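Local coordinates for putative citrate lyase (Ralstonia eutropha, PDB 3QQW), which probably acts as a magnesium-dependent lyase of the HpcH/HpaI aldolase and citrate lyase family, perhaps cleaving citramalyl-CoA, at residues C[20-25]-C[219-224]; C[159-164]-C[171-176]; C[214-219]-C[248-253]. One frame throughout, in Å; residues are numbered along the deposited sequence.

Contact 1 of 3, residues C[20-25]-C[219-224]; sequences PVLAAC and GIVPAH
The backbones of P20 and V221 come nearest here, their CA atoms 6.9 Å apart, and no hydrogen bond joins the two segments; the contact is van der Waals, side chain on side chain and side chain on carbonyl. V221 stands up from the start of its strand toward the loop 20-25, with CG1 anti to the backbone N (chi1 167°) and CG2 anti to the carbonyl carbon. It is CG2 that does the touching. V221 CG2 lies 3.6 Å from P20 O and 3.8 Å from L22 CD1, so one methyl meets a polar backbone atom and an apolar branch together. L22 approaches by this one branch, its side chain running at a slant across the valine. The P20 ring adds a second, looser apolar patch, with its CG 4.3 Å from CG2 of V221. The neighbouring ring atom, P20 CD, comes 3.1 Å from the carbonyl O of G219. G219 makes the turn into the strand with positive phi (59°).

V221 belongs to strand 221-224 of the eight-stranded TIM barrel, and its backbone bonds to E171 and L173 on strand 170-175. L22 also packs on V172 of that strand and on R251 of strand 251-254, while F19 adds to the cover of V221. The loop leading into strand 25-29 is thus laid across the beginnings of the neighbouring strands.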
ATOM      1  N   PRO C  20       4.000  -1.231 -24.251  1.00 53.63           N
ATOM      2  CA  PRO C  20       5.182  -0.789 -24.997  1.00 52.98           C
ATOM      3  C   PRO C  20       6.317  -1.788 -24.905  1.00 58.31           C
ATOM      4  O   PRO C  20       6.589  -2.314 -23.818  1.00 58.88           O
ATOM      5  CB  PRO C  20       5.559   0.552 -24.350  1.00 53.19           C
ATOM      6  CG  PRO C  20       4.476   0.865 -23.371  1.00 56.95           C
ATOM      7  CD  PRO C  20       3.804  -0.416 -23.036  1.00 53.70           C
ATOM      8  N   VAL C  21       6.963  -2.057 -26.053  1.00 54.40           N
ATOM      9  CA  VAL C  21       8.093  -2.973 -26.085  1.00 54.63           C
ATOM     10  C   VAL C  21       9.348  -2.124 -26.085  1.00 52.51           C
ATOM     11  O   VAL C  21       9.746  -1.533 -27.099  1.00 51.01           O
ATOM     12  CB  VAL C  21       8.046  -4.052 -27.190  1.00 62.67           C
ATOM     13  CG1 VAL C  21       6.873  -4.980 -26.926  1.00 65.38           C
ATOM     14  CG2 VAL C  21       7.959  -3.468 -28.599  1.00 62.94           C
ATOM     15  N   LEU C  22       9.910  -1.982 -24.879  1.00 43.39           N
ATOM     16  CA  LEU C  22      11.076  -1.158 -24.706  1.00 38.63           C
ATOM     17  C   LEU C  22      12.221  -1.969 -24.200  1.00 42.18           C
ATOM     18  O   LEU C  22      12.027  -2.958 -23.486  1.00 43.01           O
ATOM     19  CB  LEU C  22      10.777  -0.004 -23.737  1.00 35.93           C
ATOM     20  CG  LEU C  22       9.623   0.922 -24.090  1.00 37.93           C
ATOM     21  CD1 LEU C  22       9.205   1.716 -22.893  1.00 34.85           C
ATOM     22  CD2 LEU C  22       9.996   1.845 -25.228  1.00 39.98           C
ATOM     23  N   ALA C  23      13.428  -1.511 -24.535  1.00 38.20           N
ATOM     24  CA  ALA C  23      14.702  -2.060 -24.114  1.00 37.07           C
ATOM     25  C   ALA C  23      14.722  -2.152 -22.603  1.00 41.59           C
ATOM     26  O   ALA C  23      14.164  -1.298 -21.904  1.00 40.26           O
ATOM     27  CB  ALA C  23      15.824  -1.164 -24.610  1.00 36.87           C
ATOM     28  N   ALA C  24      15.339  -3.203 -22.102  1.00 40.44           N
ATOM     29  CA  ALA C  24      15.473  -3.485 -20.666  1.00 39.21           C
ATOM     30  C   ALA C  24      16.367  -2.469 -19.961  1.00 39.45           C
ATOM     31  O   ALA C  24      16.320  -2.330 -18.742  1.00 38.88           O
ATOM     32  CB  ALA C  24      16.063  -4.864 -20.513  1.00 40.75           C
ATOM     33  N   CYS C  25      17.179  -1.748 -20.734  1.00 35.33           N
ATOM     34  CA  CYS C  25      18.162  -0.827 -20.186  1.00 33.65           C
ATOM     35  C   CYS C  25      18.100   0.547 -20.810  1.00 37.09           C
ATOM     36  O   CYS C  25      17.914   0.688 -22.017  1.00 35.54           O
ATOM     37  CB  CYS C  25      19.556  -1.431 -20.350  1.00 33.93           C
ATOM     38  SG  CYS C  25      20.876  -0.444 -19.617  1.00 36.87           S
ATOM     39  N   GLY C 219      -0.675   0.061 -18.597  1.00 41.98           N
ATOM     40  CA  GLY C 219       0.132  -0.337 -19.754  1.00 42.04           C
ATOM     41  C   GLY C 219       1.384   0.497 -19.920  1.00 45.71           C
ATOM     42  O   GLY C 219       1.749   0.873 -21.037  1.00 46.89           O
ATOM     43  N   ILE C 220       2.025   0.825 -18.797  1.00 39.75           N
ATOM     44  CA  ILE C 220       3.251   1.615 -18.760  1.00 38.00           C
ATOM     45  C   ILE C 220       4.352   0.726 -18.221  1.00 40.96           C
ATOM     46  O   ILE C 220       4.109  -0.086 -17.333  1.00 40.15           O
ATOM     47  CB  ILE C 220       3.054   2.919 -17.917  1.00 39.61           C
ATOM     48  CG1 ILE C 220       2.047   3.875 -18.618  1.00 42.43           C
ATOM     49  CG2 ILE C 220       4.359   3.633 -17.650  1.00 36.62           C
ATOM     50  CD1 ILE C 220       1.482   4.910 -17.719  1.00 52.62           C
ATOM     51  N   VAL C 221       5.556   0.876 -18.769  1.00 38.18           N
ATOM     52  CA  VAL C 221       6.723   0.141 -18.330  1.00 37.47           C
ATOM     53  C   VAL C 221       7.263   0.766 -17.016  1.00 40.06           C
ATOM     54  O   VAL C 221       7.597   1.960 -16.991  1.00 38.43           O
ATOM     55  CB  VAL C 221       7.815   0.095 -19.446  1.00 39.68           C
ATOM     56  CG1 VAL C 221       9.159  -0.379 -18.900  1.00 37.87           C
ATOM     57  CG2 VAL C 221       7.365  -0.777 -20.609  1.00 40.41           C
ATOM     58  N   PRO C 222       7.396  -0.023 -15.923  1.00 36.09           N
ATOM     59  CA  PRO C 222       8.034   0.532 -14.714  1.00 35.02           C
ATOM     60  C   PRO C 222       9.559   0.355 -14.814  1.00 38.49           C
ATOM     61  O   PRO C 222      10.026  -0.743 -15.091  1.00 37.36           O
ATOM     62  CB  PRO C 222       7.405  -0.282 -13.576  1.00 37.31           C
ATOM     63  CG  PRO C 222       6.823  -1.541 -14.252  1.00 42.31           C
ATOM     64  CD  PRO C 222       7.030  -1.440 -15.738  1.00 37.55           C
ATOM     65  N   ALA C 223      10.336   1.448 -14.627  1.00 36.48           N
ATOM     66  CA  ALA C 223      11.791   1.392 -14.706  1.00 35.93           C
ATOM     67  C   ALA C 223      12.441   1.640 -13.356  1.00 39.47           C
ATOM     68  O   ALA C 223      11.986   2.469 -12.553  1.00 39.33           O
ATOM     69  CB  ALA C 223      12.314   2.366 -15.731  1.00 36.45           C
ATOM     70  N   HIS C 224      13.483   0.830 -13.088  1.00 35.05           N
ATOM     71  CA  HIS C 224      14.207   0.850 -11.831  1.00 34.56           C
ATOM     72  C   HIS C 224      15.391   1.809 -11.877  1.00 39.70           C
ATOM     73  O   HIS C 224      15.952   2.047 -12.934  1.00 39.09           O
ATOM     74  CB  HIS C 224      14.670  -0.568 -11.492  1.00 35.38           C
ATOM     75  CG  HIS C 224      15.096  -0.737 -10.061  1.00 38.55           C
ATOM     76  ND1 HIS C 224      16.416  -0.956  -9.724  1.00 40.54           N
ATOM     77  CD2 HIS C 224      14.355  -0.720  -8.926  1.00 39.22           C
ATOM     78  CE1 HIS C 224      16.440  -1.028  -8.403  1.00 40.30           C
ATOM     79  NE2 HIS C 224      15.227  -0.896  -7.881  1.00 39.64           N
TER

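Contact 2 of 3, residues C[159-164]-C[171-176]; sequences RDVFQI and EVLDFG
V161 and I164 of the short helix 161-164 both pack on a single side chain, L173 of strand 170-175, each taking one of its two methyls. Ahead of them, R159 closes the preceding helix and turns back on D160, gripping the carboxylate side-on: R159 NE to D160 OD1 is 3.0 Å and R159 NH2 to D160 OD2 is 3.1 Å. Both oxygens lie close to the guanidinium plane, yet the carboxylate is tilted, so that the nitrogens reach it from well above its own plane. D160 OD2 also accepts from S123 N. D160 O accepts from I164 N at 2.8 Å, starting the next helix.

V161 then turns toward the strand. Its chi1 of 73° puts CG1 in the crowded position between N and the carbonyl carbon and leaves CG2, anti to N, directed at L173, 3.9 Å from CD1. F162 points the other way and meets R159 of the second subunit. One turn past D160, I164 offers its CG2, the branch anti to the backbone N, to CD2 of L173 at 4.0 Å, and it also rests on V150 of strand 148-152. Both branches come at L173 from the helix side, while A215 of helix 202-217 packs on it too.

Helices 155-159 and 161-164 lie in the crossover between adjacent parallel strands 148-152 and 170-175, a beta-alpha-beta unit of the TIM barrel. With methyls meeting methyls and no polar bond across, the buried contact is purely hydrophobic: it seats helix 161-164 against the barrel wall, while the ionic pair stays at the helix junction.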
ATOM      1  N   ARG C 159       2.279  10.110  -4.253  1.00 37.70           N
ATOM      2  CA  ARG C 159       0.885  10.245  -3.846  1.00 40.49           C
ATOM      3  C   ARG C 159      -0.028  10.226  -5.093  1.00 47.84           C
ATOM      4  O   ARG C 159      -1.035   9.514  -5.089  1.00 50.14           O
ATOM      5  CB  ARG C 159       0.703  11.548  -3.036  1.00 42.17           C
ATOM      6  CG  ARG C 159      -0.720  11.879  -2.592  1.00 51.90           C
ATOM      7  CD  ARG C 159      -0.887  13.392  -2.353  1.00 57.27           C
ATOM      8  NE  ARG C 159      -0.572  14.196  -3.546  1.00 68.41           N
ATOM      9  CZ  ARG C 159       0.242  15.257  -3.560  1.00 83.57           C
ATOM     10  NH1 ARG C 159       0.813  15.684  -2.431  1.00 57.80           N
ATOM     11  NH2 ARG C 159       0.496  15.895  -4.702  1.00 59.49           N
ATOM     12  N   ASP C 160       0.380  10.936  -6.166  1.00 41.99           N
ATOM     13  CA  ASP C 160      -0.368  11.067  -7.419  1.00 42.19           C
ATOM     14  C   ASP C 160       0.013  10.082  -8.508  1.00 42.77           C
ATOM     15  O   ASP C 160      -0.422  10.262  -9.646  1.00 41.75           O
ATOM     16  CB  ASP C 160      -0.193  12.488  -7.986  1.00 44.84           C
ATOM     17  CG  ASP C 160      -0.742  13.608  -7.118  1.00 58.60           C
ATOM     18  OD1 ASP C 160      -1.543  13.316  -6.198  1.00 62.49           O
ATOM     19  OD2 ASP C 160      -0.451  14.775  -7.414  1.00 65.26           O
ATOM     20  N   VAL C 161       0.761   9.015  -8.170  1.00 38.68           N
ATOM     21  CA  VAL C 161       1.255   8.051  -9.162  1.00 36.62           C
ATOM     22  C   VAL C 161       0.124   7.441 -10.056  1.00 46.18           C
ATOM     23  O   VAL C 161       0.327   7.342 -11.279  1.00 46.63           O
ATOM     24  CB  VAL C 161       2.189   6.974  -8.579  1.00 36.72           C
ATOM     25  CG1 VAL C 161       1.445   5.916  -7.741  1.00 35.81           C
ATOM     26  CG2 VAL C 161       3.038   6.354  -9.688  1.00 35.23           C
ATOM     27  N   PHE C 162      -1.053   7.099  -9.482  1.00 43.08           N
ATOM     28  CA  PHE C 162      -2.140   6.514 -10.262  1.00 43.21           C
ATOM     29  C   PHE C 162      -2.784   7.539 -11.207  1.00 48.09           C
ATOM     30  O   PHE C 162      -3.236   7.181 -12.306  1.00 48.85           O
ATOM     31  CB  PHE C 162      -3.186   5.857  -9.357  1.00 45.31           C
ATOM     32  CG  PHE C 162      -2.758   4.465  -8.956  1.00 45.90           C
ATOM     33  CD1 PHE C 162      -3.113   3.360  -9.725  1.00 47.72           C
ATOM     34  CD2 PHE C 162      -1.964   4.259  -7.827  1.00 45.66           C
ATOM     35  CE1 PHE C 162      -2.694   2.070  -9.359  1.00 47.54           C
ATOM     36  CE2 PHE C 162      -1.533   2.969  -7.476  1.00 46.83           C
ATOM     37  CZ  PHE C 162      -1.900   1.888  -8.240  1.00 44.97           C
ATOM     38  N   GLN C 163      -2.760   8.804 -10.813  1.00 44.20           N
ATOM     39  CA  GLN C 163      -3.275   9.898 -11.630  1.00 45.68           C
ATOM     40  C   GLN C 163      -2.264  10.203 -12.755  1.00 49.34           C
ATOM     41  O   GLN C 163      -2.647  10.335 -13.914  1.00 47.96           O
ATOM     42  CB  GLN C 163      -3.531  11.106 -10.741  1.00 47.76           C
ATOM     43  CG  GLN C 163      -4.507  12.070 -11.291  1.00 74.49           C
ATOM     44  CD  GLN C 163      -5.048  12.879 -10.156  1.00104.70           C
ATOM     45  OE1 GLN C 163      -4.311  13.588  -9.454  1.00100.15           O
ATOM     46  NE2 GLN C 163      -6.342  12.744  -9.909  1.00104.31           N
ATOM     47  N   ILE C 164      -0.966  10.224 -12.416  1.00 46.00           N
ATOM     48  CA  ILE C 164       0.119  10.436 -13.382  1.00 44.93           C
ATOM     49  C   ILE C 164       0.075   9.315 -14.439  1.00 47.19           C
ATOM     50  O   ILE C 164       0.094   9.610 -15.623  1.00 47.80           O
ATOM     51  CB  ILE C 164       1.495  10.518 -12.649  1.00 46.47           C
ATOM     52  CG1 ILE C 164       1.630  11.850 -11.877  1.00 46.72           C
ATOM     53  CG2 ILE C 164       2.664  10.303 -13.610  1.00 45.12           C
ATOM     54  CD1 ILE C 164       2.803  11.966 -10.912  1.00 45.90           C
ATOM     55  N   GLU C 171       5.042   6.286 -21.430  1.00 34.07           N
ATOM     56  CA  GLU C 171       5.372   4.889 -21.722  1.00 34.63           C
ATOM     57  C   GLU C 171       6.257   4.321 -20.615  1.00 37.70           C
ATOM     58  O   GLU C 171       6.335   3.100 -20.483  1.00 40.71           O
ATOM     59  CB  GLU C 171       5.998   4.707 -23.115  1.00 36.19           C
ATOM     60  CG  GLU C 171       7.351   5.371 -23.267  1.00 47.93           C
ATOM     61  CD  GLU C 171       8.108   5.045 -24.538  1.00 47.49           C
ATOM     62  OE1 GLU C 171       7.512   4.477 -25.481  1.00 46.76           O
ATOM     63  OE2 GLU C 171       9.303   5.408 -24.598  1.00 39.42           O
ATOM     64  N   VAL C 172       6.876   5.188 -19.794  1.00 30.88           N
ATOM     65  CA  VAL C 172       7.704   4.745 -18.675  1.00 30.99           C
ATOM     66  C   VAL C 172       7.437   5.597 -17.420  1.00 35.97           C
ATOM     67  O   VAL C 172       7.271   6.816 -17.513  1.00 35.50           O
ATOM     68  CB  VAL C 172       9.235   4.736 -18.989  1.00 33.69           C
ATOM     69  CG1 VAL C 172      10.060   4.445 -17.745  1.00 33.09           C
ATOM     70  CG2 VAL C 172       9.607   3.769 -20.093  1.00 32.62           C
ATOM     71  N   LEU C 173       7.429   4.928 -16.243  1.00 31.99           N
ATOM     72  CA  LEU C 173       7.465   5.519 -14.910  1.00 30.18           C
ATOM     73  C   LEU C 173       8.808   5.118 -14.347  1.00 33.04           C
ATOM     74  O   LEU C 173       9.119   3.927 -14.263  1.00 31.15           O
ATOM     75  CB  LEU C 173       6.313   5.115 -13.985  1.00 30.67           C
ATOM     76  CG  LEU C 173       4.890   5.546 -14.379  1.00 36.02           C
ATOM     77  CD1 LEU C 173       3.912   5.188 -13.275  1.00 35.97           C
ATOM     78  CD2 LEU C 173       4.811   7.070 -14.669  1.00 36.61           C
ATOM     79  N   ASP C 174       9.656   6.114 -14.052  1.00 32.37           N
ATOM     80  CA  ASP C 174      10.999   5.876 -13.536  1.00 32.93           C
ATOM     81  C   ASP C 174      11.043   6.053 -12.058  1.00 34.76           C
ATOM     82  O   ASP C 174      10.586   7.074 -11.554  1.00 34.64           O
ATOM     83  CB  ASP C 174      11.995   6.869 -14.189  1.00 35.64           C
ATOM     84  CG  ASP C 174      12.242   6.682 -15.652  1.00 41.37           C
ATOM     85  OD1 ASP C 174      12.756   5.632 -16.023  1.00 40.89           O
ATOM     86  OD2 ASP C 174      11.987   7.633 -16.418  1.00 53.14           O
ATOM     87  N   PHE C 175      11.638   5.115 -11.348  1.00 35.04           N
ATOM     88  CA  PHE C 175      11.787   5.284  -9.891  1.00 35.55           C
ATOM     89  C   PHE C 175      13.088   6.036  -9.572  1.00 41.60           C
ATOM     90  O   PHE C 175      14.175   5.563  -9.891  1.00 42.83           O
ATOM     91  CB  PHE C 175      11.744   3.944  -9.157  1.00 36.96           C
ATOM     92  CG  PHE C 175      11.620   4.169  -7.674  1.00 38.16           C
ATOM     93  CD1 PHE C 175      10.437   4.656  -7.125  1.00 39.86           C
ATOM     94  CD2 PHE C 175      12.708   3.963  -6.831  1.00 40.08           C
ATOM     95  CE1 PHE C 175      10.338   4.926  -5.759  1.00 41.25           C
ATOM     96  CE2 PHE C 175      12.610   4.230  -5.464  1.00 43.29           C
ATOM     97  CZ  PHE C 175      11.420   4.698  -4.934  1.00 41.20           C
ATOM     98  N   GLY C 176      12.954   7.213  -8.975  1.00 37.76           N
ATOM     99  CA  GLY C 176      14.083   8.044  -8.588  1.00 37.65           C
ATOM    100  C   GLY C 176      14.336   7.882  -7.105  1.00 44.12           C
ATOM    101  O   GLY C 176      13.793   8.634  -6.294  1.00 42.90           O
TER

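Contact 3 of 3, residues C[214-219]-C[248-253]; sequences AALANG and GFLRMW
L216 and L250 meet in a small, buried apolar contact on the outside of the barrel, where the end of helix 202-217 rests against the backbone leading into strand 251-254. Two branches of L216 divide the job. L216 CD2 meets L250 CD1 at 4.1 Å, while L216 CD1 stands 4.1 Å from G248 O. With chi1 at -63° and chi2 at 175°, the leucine is extended away from the helix, so that one methyl faces G248 and the other L250. G248 follows helix 233-247 with phi at 91°; in this conformation a CB would jam against the preceding carbonyl O, which calls for glycine.

Toward the end of the helix, N218 folds back on it: ND2 gives a nearly straight bond of 2.8 Å to the carbonyl O of A214, lying in that carbonyl's plane. P222 of strand 221-224 supports L216, and A187 of the second subunit packs on both L216 and L250, so the leucine pair also belongs to a subunit interface. With no hydrogen bond between the segments, attachment here rests on loose van der Waals contact; the polar bonding that finishes the helix stays within 214-219.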
ATOM      1  N   ALA C 214       0.960   1.070 -10.435  1.00 39.17           N
ATOM      2  CA  ALA C 214       0.350   2.160 -11.202  1.00 40.40           C
ATOM      3  C   ALA C 214       0.706   2.072 -12.680  1.00 43.37           C
ATOM      4  O   ALA C 214      -0.152   2.293 -13.529  1.00 42.57           O
ATOM      5  CB  ALA C 214       0.782   3.506 -10.641  1.00 40.89           C
ATOM      6  N   ALA C 215       1.981   1.761 -12.971  1.00 40.02           N
ATOM      7  CA  ALA C 215       2.515   1.641 -14.315  1.00 39.05           C
ATOM      8  C   ALA C 215       1.869   0.479 -15.035  1.00 45.36           C
ATOM      9  O   ALA C 215       1.240   0.678 -16.092  1.00 48.28           O
ATOM     10  CB  ALA C 215       4.028   1.470 -14.264  1.00 38.90           C
ATOM     11  N   LEU C 216       1.938  -0.724 -14.427  1.00 39.62           N
ATOM     12  CA  LEU C 216       1.379  -1.933 -15.021  1.00 39.36           C
ATOM     13  C   LEU C 216      -0.139  -1.857 -15.156  1.00 45.92           C
ATOM     14  O   LEU C 216      -0.665  -2.359 -16.141  1.00 48.10           O
ATOM     15  CB  LEU C 216       1.807  -3.193 -14.266  1.00 38.20           C
ATOM     16  CG  LEU C 216       3.309  -3.479 -14.258  1.00 38.31           C
ATOM     17  CD1 LEU C 216       3.604  -4.657 -13.407  1.00 37.40           C
ATOM     18  CD2 LEU C 216       3.871  -3.641 -15.666  1.00 37.28           C
ATOM     19  N   ALA C 217      -0.825  -1.168 -14.235  1.00 42.29           N
ATOM     20  CA  ALA C 217      -2.281  -0.979 -14.324  1.00 42.75           C
ATOM     21  C   ALA C 217      -2.668  -0.152 -15.544  1.00 45.76           C
ATOM     22  O   ALA C 217      -3.796  -0.248 -16.000  1.00 46.31           O
ATOM     23  CB  ALA C 217      -2.804  -0.297 -13.070  1.00 42.52           C
ATOM     24  N   ASN C 218      -1.736   0.644 -16.075  1.00 41.82           N
ATOM     25  CA  ASN C 218      -2.012   1.555 -17.189  1.00 42.27           C
ATOM     26  C   ASN C 218      -1.175   1.283 -18.450  1.00 44.65           C
ATOM     27  O   ASN C 218      -1.005   2.180 -19.271  1.00 43.19           O
ATOM     28  CB  ASN C 218      -1.773   2.989 -16.700  1.00 40.90           C
ATOM     29  CG  ASN C 218      -2.849   3.432 -15.764  1.00 51.03           C
ATOM     30  OD1 ASN C 218      -3.943   3.788 -16.190  1.00 45.84           O
ATOM     31  ND2 ASN C 218      -2.599   3.359 -14.471  1.00 37.35           N
ATOM     32  N   GLY C 219      -0.675   0.061 -18.597  1.00 41.98           N
ATOM     33  CA  GLY C 219       0.132  -0.337 -19.754  1.00 42.04           C
ATOM     34  C   GLY C 219       1.384   0.497 -19.920  1.00 45.71           C
ATOM     35  O   GLY C 219       1.749   0.873 -21.037  1.00 46.89           O
ATOM     36  N   GLY C 248       8.612  -6.355 -10.088  1.00 41.31           N
ATOM     37  CA  GLY C 248       7.939  -6.247 -11.379  1.00 40.74           C
ATOM     38  C   GLY C 248       8.428  -5.139 -12.301  1.00 43.35           C
ATOM     39  O   GLY C 248       7.689  -4.709 -13.194  1.00 41.32           O
ATOM     40  N   PHE C 249       9.688  -4.672 -12.091  1.00 38.77           N
ATOM     41  CA  PHE C 249      10.323  -3.684 -12.965  1.00 36.53           C
ATOM     42  C   PHE C 249      10.712  -4.389 -14.249  1.00 41.88           C
ATOM     43  O   PHE C 249      11.050  -5.575 -14.208  1.00 42.18           O
ATOM     44  CB  PHE C 249      11.536  -3.037 -12.294  1.00 36.57           C
ATOM     45  CG  PHE C 249      11.175  -2.074 -11.191  1.00 35.62           C
ATOM     46  CD1 PHE C 249      10.950  -0.734 -11.466  1.00 37.72           C
ATOM     47  CD2 PHE C 249      11.111  -2.494  -9.874  1.00 36.56           C
ATOM     48  CE1 PHE C 249      10.686   0.179 -10.437  1.00 37.13           C
ATOM     49  CE2 PHE C 249      10.825  -1.585  -8.848  1.00 38.29           C
ATOM     50  CZ  PHE C 249      10.613  -0.256  -9.134  1.00 34.50           C
ATOM     51  N   LEU C 250      10.610  -3.687 -15.398  1.00 38.06           N
ATOM     52  CA  LEU C 250      10.856  -4.268 -16.713  1.00 36.82           C
ATOM     53  C   LEU C 250      11.949  -3.524 -17.457  1.00 39.25           C
ATOM     54  O   LEU C 250      12.255  -3.806 -18.633  1.00 39.18           O
ATOM     55  CB  LEU C 250       9.526  -4.194 -17.489  1.00 36.98           C
ATOM     56  CG  LEU C 250       8.401  -5.107 -17.001  1.00 41.22           C
ATOM     57  CD1 LEU C 250       7.134  -4.843 -17.768  1.00 41.62           C
ATOM     58  CD2 LEU C 250       8.796  -6.566 -17.131  1.00 38.92           C
ATOM     59  N   ARG C 251      12.527  -2.549 -16.769  1.00 34.30           N
ATOM     60  CA  ARG C 251      13.582  -1.693 -17.291  1.00 34.11           C
ATOM     61  C   ARG C 251      14.408  -1.185 -16.117  1.00 38.23           C
ATOM     62  O   ARG C 251      13.937  -1.181 -14.978  1.00 37.03           O
ATOM     63  CB  ARG C 251      12.945  -0.542 -18.072  1.00 32.72           C
ATOM     64  CG  ARG C 251      13.858   0.349 -18.880  1.00 35.46           C
ATOM     65  CD  ARG C 251      12.922   1.095 -19.809  1.00 38.07           C
ATOM     66  NE  ARG C 251      13.488   2.297 -20.402  1.00 36.43           N
ATOM     67  CZ  ARG C 251      13.815   2.409 -21.681  1.00 44.04           C
ATOM     68  NH1 ARG C 251      13.700   1.371 -22.491  1.00 34.65           N
ATOM     69  NH2 ARG C 251      14.251   3.561 -22.162  1.00 37.57           N
HETATM   70  N   MSE C 252      15.651  -0.766 -16.397  1.00 35.95           N
HETATM   71  CA  MSE C 252      16.534  -0.215 -15.392  1.00 34.26           C
HETATM   72  C   MSE C 252      17.509   0.718 -16.025  1.00 39.01           C
HETATM   73  O   MSE C 252      18.051   0.422 -17.092  1.00 40.42           O
HETATM   74  CB  MSE C 252      17.280  -1.335 -14.662  1.00 36.64           C
HETATM   75  CG  MSE C 252      17.941  -0.872 -13.393  1.00 41.35           C
HETATM   76 SE   MSE C 252      18.557  -2.389 -12.425  0.75 47.33          SE
HETATM   77  CE  MSE C 252      20.070  -1.568 -11.516  1.00 44.77           C
ATOM     78  N   TRP C 253      17.803   1.808 -15.321  1.00 34.74           N
ATOM     79  CA  TRP C 253      18.775   2.804 -15.744  1.00 34.49           C
ATOM     80  C   TRP C 253      20.204   2.288 -15.621  1.00 41.35           C
ATOM     81  O   TRP C 253      20.518   1.482 -14.749  1.00 42.95           O
ATOM     82  CB  TRP C 253      18.618   4.068 -14.902  1.00 33.13           C
ATOM     83  CG  TRP C 253      17.423   4.916 -15.224  1.00 33.89           C
ATOM     84  CD1 TRP C 253      16.321   4.555 -15.942  1.00 36.67           C
ATOM     85  CD2 TRP C 253      17.213   6.274 -14.816  1.00 33.29           C
ATOM     86  NE1 TRP C 253      15.445   5.610 -16.030  1.00 36.65           N
ATOM     87  CE2 TRP C 253      15.973   6.686 -15.358  1.00 37.36           C
ATOM     88  CE3 TRP C 253      17.994   7.216 -14.112  1.00 34.21           C
ATOM     89  CZ2 TRP C 253      15.461   7.982 -15.168  1.00 35.68           C
ATOM     90  CZ3 TRP C 253      17.492   8.503 -13.940  1.00 34.88           C
ATOM     91  CH2 TRP C 253      16.228   8.865 -14.434  1.00 34.90           C
TER

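Overall arrangement
From the N terminus, loop 20-25 comes first and waits almost two hundred residues for its partner: contact 1 closes only at 219-224, enclosing most of the barrel. Contact 2 forms and closes within that span, a short local closure between 159-164 and 171-176. Contact 3 opens at 214-219, before contact 1 has closed, and ends at 248-253, so the two cross and share G219. Strand 221-224 is the hub: it pairs with strand 170-175 of contact 2 on one side and strand 251-254 of contact 3 on the other. Between contacts 2 and 3, A214 and A215 pack against V161 and L173, and W253 NE1 bonds to D174 OD1.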